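Local coordinates for capsular polysaccharide biosynthesis protein (Burkholderia pseudomallei, PDB 4BQN) that binds coenzyme A and is probably an acetyltransferase acting in the biosynthesis of capsular polysaccharide, at residues Glu157-Asp162 against Arg299-Thr304. The protein carries 1 engineered substitution. Numbering follows the deposited sequence.
Sequences ESWCVD and RRWVRT
Trp159 meets both Trp301 and Arg299 on the same side of its indole. The CH2 corner of Trp301 comes in obliquely at the CB-CG end of that indole, and Trp301 CH2 lies 3.4 Å from Trp159 CG. The centroids of the two rings, five-membered in Trp159 and six-membered in Trp301, are 5.1 Å apart and the planes open to 64°, which identifies an offset edge-to-face pair, the edge of Trp301 toward the face of Trp159. Further along comes Arg299: its CG lies over the face of the six-membered ring, 4.3 Å from that ring's centroid, a CH-pi contact made by the aliphatic stem. Arg299 NE then passes at 3.4 Å from Trp159 CH2, with the guanidinium plane inclined 60° to the indole, so the two are not stacked flat.

No hydrogen bond joins the segments. The Arg299 chain runs extended from CG to NE (chi3 175°), carrying the charged group to the rim of the indole, where Glu101 takes NE in a salt bridge and the carbonyl of Val295 binds NH1; two bonds on different nitrogens would restrict the guanidinium's rotation. Trp159 belongs to the coenzyme A pocket and touches the bound cofactor; Trp301 and Arg299 contact this pocket residue, consistent with a second-shell position. The contact thereby joins the middle of helix 153-167 to the start of helix 300-310, with Trp301 also resting on Glu155 and Ile156 of the former, while Val302 and Arg303 pack against helix 285-296.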
loop_
_atom_site.group_PDB
_atom_site.type_symbol
_atom_site.label_atom_id
_atom_site.label_comp_id
_atom_site.label_asym_id
_atom_site.label_seq_id
_atom_site.Cartn_x
_atom_site.Cartn_y
_atom_site.Cartn_z
ATOM N N GLU A 157 -6.182 11.061 9.529
ATOM C CA GLU A 157 -5.144 11.552 8.622
ATOM C C GLU A 157 -3.847 11.848 9.359
ATOM O O GLU A 157 -2.766 11.539 8.850
ATOM C CB GLU A 157 -5.597 12.770 7.855
ATOM C CG GLU A 157 -6.634 12.403 6.821
ATOM C CD GLU A 157 -7.073 13.558 5.960
ATOM O OE1 GLU A 157 -6.616 14.699 6.194
ATOM O OE2 GLU A 157 -7.897 13.323 5.054
ATOM N N SER A 158 -3.946 12.440 10.550
ATOM C CA SER A 158 -2.748 12.740 11.353
ATOM C C SER A 158 -1.969 11.460 11.660
ATOM O O SER A 158 -0.743 11.437 11.545
ATOM C CB SER A 158 -3.102 13.483 12.648
ATOM O OG SER A 158 -1.930 13.811 13.379
ATOM N N TRP A 159 -2.683 10.394 12.021
ATOM C CA TRP A 159 -2.050 9.124 12.315
ATOM C C TRP A 159 -1.416 8.542 11.047
ATOM O O TRP A 159 -0.283 8.045 11.086
ATOM C CB TRP A 159 -3.051 8.155 12.936
ATOM C CG TRP A 159 -2.488 6.825 13.235
ATOM C CD1 TRP A 159 -1.821 6.445 14.371
ATOM C CD2 TRP A 159 -2.564 5.659 12.399
ATOM N NE1 TRP A 159 -1.456 5.119 14.277
ATOM C CE2 TRP A 159 -1.908 4.612 13.083
ATOM C CE3 TRP A 159 -3.125 5.404 11.140
ATOM C CZ2 TRP A 159 -1.795 3.315 12.548
ATOM C CZ3 TRP A 159 -3.016 4.112 10.606
ATOM C CH2 TRP A 159 -2.347 3.089 11.310
ATOM N N CYS A 160 -2.138 8.592 9.924
ATOM C CA CYS A 160 -1.583 8.087 8.668
ATOM C C CYS A 160 -0.285 8.798 8.286
ATOM O O CYS A 160 0.674 8.154 7.848
ATOM C CB CYS A 160 -2.590 8.212 7.523
ATOM S SG CYS A 160 -4.044 7.146 7.699
ATOM N N VAL A 161 -0.232 10.115 8.473
ATOM C CA VAL A 161 0.982 10.863 8.188
ATOM C C VAL A 161 2.085 10.453 9.154
ATOM O O VAL A 161 3.220 10.221 8.720
ATOM C CB VAL A 161 0.749 12.378 8.299
ATOM C CG1 VAL A 161 2.079 13.141 8.331
ATOM C CG2 VAL A 161 -0.115 12.826 7.139
ATOM N N ASP A 162 1.770 10.352 10.447
ATOM C CA ASP A 162 2.785 9.973 11.441
ATOM C C ASP A 162 3.398 8.600 11.176
ATOM O O ASP A 162 4.588 8.394 11.399
ATOM C CB ASP A 162 2.217 9.993 12.855
ATOM C CG ASP A 162 1.901 11.388 13.343
ATOM O OD1 ASP A 162 2.323 12.372 12.700
ATOM O OD2 ASP A 162 1.220 11.488 14.379
ATOM N N ARG A 299 -5.419 2.474 16.670
ATOM C CA ARG A 299 -6.374 3.112 15.757
ATOM C C ARG A 299 -7.658 3.423 16.520
ATOM O O ARG A 299 -8.644 2.687 16.421
ATOM C CB ARG A 299 -6.660 2.207 14.548
ATOM C CG ARG A 299 -5.432 1.892 13.691
ATOM C CD ARG A 299 -5.800 0.936 12.569
ATOM N NE ARG A 299 -4.711 0.654 11.625
ATOM C CZ ARG A 299 -3.758 -0.255 11.812
ATOM N NH1 ARG A 299 -3.693 -0.965 12.939
ATOM N NH2 ARG A 299 -2.851 -0.446 10.867
ATOM N N ARG A 300 -7.629 4.504 17.302
ATOM C CA ARG A 300 -8.715 4.836 18.231
ATOM C C ARG A 300 -10.079 4.903 17.551
ATOM O O ARG A 300 -11.107 4.528 18.137
ATOM C CB ARG A 300 -8.407 6.182 18.918
ATOM C CG ARG A 300 -9.266 6.506 20.131
ATOM C CD ARG A 300 -8.775 7.760 20.840
ATOM N NE ARG A 300 -9.042 8.945 20.028
ATOM C CZ ARG A 300 -9.464 10.108 20.517
ATOM N NH1 ARG A 300 -9.674 10.255 21.823
ATOM N NH2 ARG A 300 -9.687 11.126 19.696
ATOM N N TRP A 301 -10.089 5.394 16.317
ATOM C CA TRP A 301 -11.339 5.627 15.584
ATOM C C TRP A 301 -12.092 4.337 15.278
ATOM O O TRP A 301 -13.300 4.374 15.071
ATOM C CB TRP A 301 -11.097 6.392 14.279
ATOM C CG TRP A 301 -9.954 5.820 13.493
ATOM C CD1 TRP A 301 -10.021 4.931 12.468
ATOM C CD2 TRP A 301 -8.566 6.105 13.696
ATOM N NE1 TRP A 301 -8.746 4.628 12.015
ATOM C CE2 TRP A 301 -7.836 5.340 12.757
ATOM C CE3 TRP A 301 -7.868 6.927 14.598
ATOM C CZ2 TRP A 301 -6.435 5.385 12.681
ATOM C CZ3 TRP A 301 -6.486 6.961 14.528
ATOM C CH2 TRP A 301 -5.783 6.188 13.582
ATOM N N VAL A 302 -11.396 3.199 15.237
ATOM C CA VAL A 302 -12.041 1.922 14.979
ATOM C C VAL A 302 -12.972 1.516 16.145
ATOM O O VAL A 302 -14.152 1.222 15.953
ATOM C CB VAL A 302 -10.975 0.845 14.703
ATOM C CG1 VAL A 302 -11.631 -0.493 14.465
ATOM C CG2 VAL A 302 -10.132 1.229 13.492
ATOM N N ARG A 303 -12.438 1.504 17.374
ATOM C CA ARG A 303 -13.312 1.189 18.521
ATOM C C ARG A 303 -14.369 2.268 18.728
ATOM O O ARG A 303 -15.484 1.970 19.148
ATOM C CB ARG A 303 -12.550 0.952 19.825
ATOM C CG ARG A 303 -11.917 -0.427 19.933
ATOM C CD ARG A 303 -11.377 -0.699 21.331
ATOM N NE ARG A 303 -10.348 -1.743 21.310
ATOM C CZ ARG A 303 -10.597 -3.049 21.334
ATOM N NH1 ARG A 303 -11.855 -3.495 21.374
ATOM N NH2 ARG A 303 -9.586 -3.909 21.303
ATOM N N THR A 304 -14.021 3.522 18.429
ATOM C CA THR A 304 -14.978 4.613 18.547
ATOM C C THR A 304 -16.156 4.420 17.596
ATOM O O THR A 304 -17.310 4.594 18.003
ATOM C CB THR A 304 -14.299 5.967 18.304
ATOM O OG1 THR A 304 -13.389 6.213 19.375
ATOM C CG2 THR A 304 -15.314 7.101 18.248
#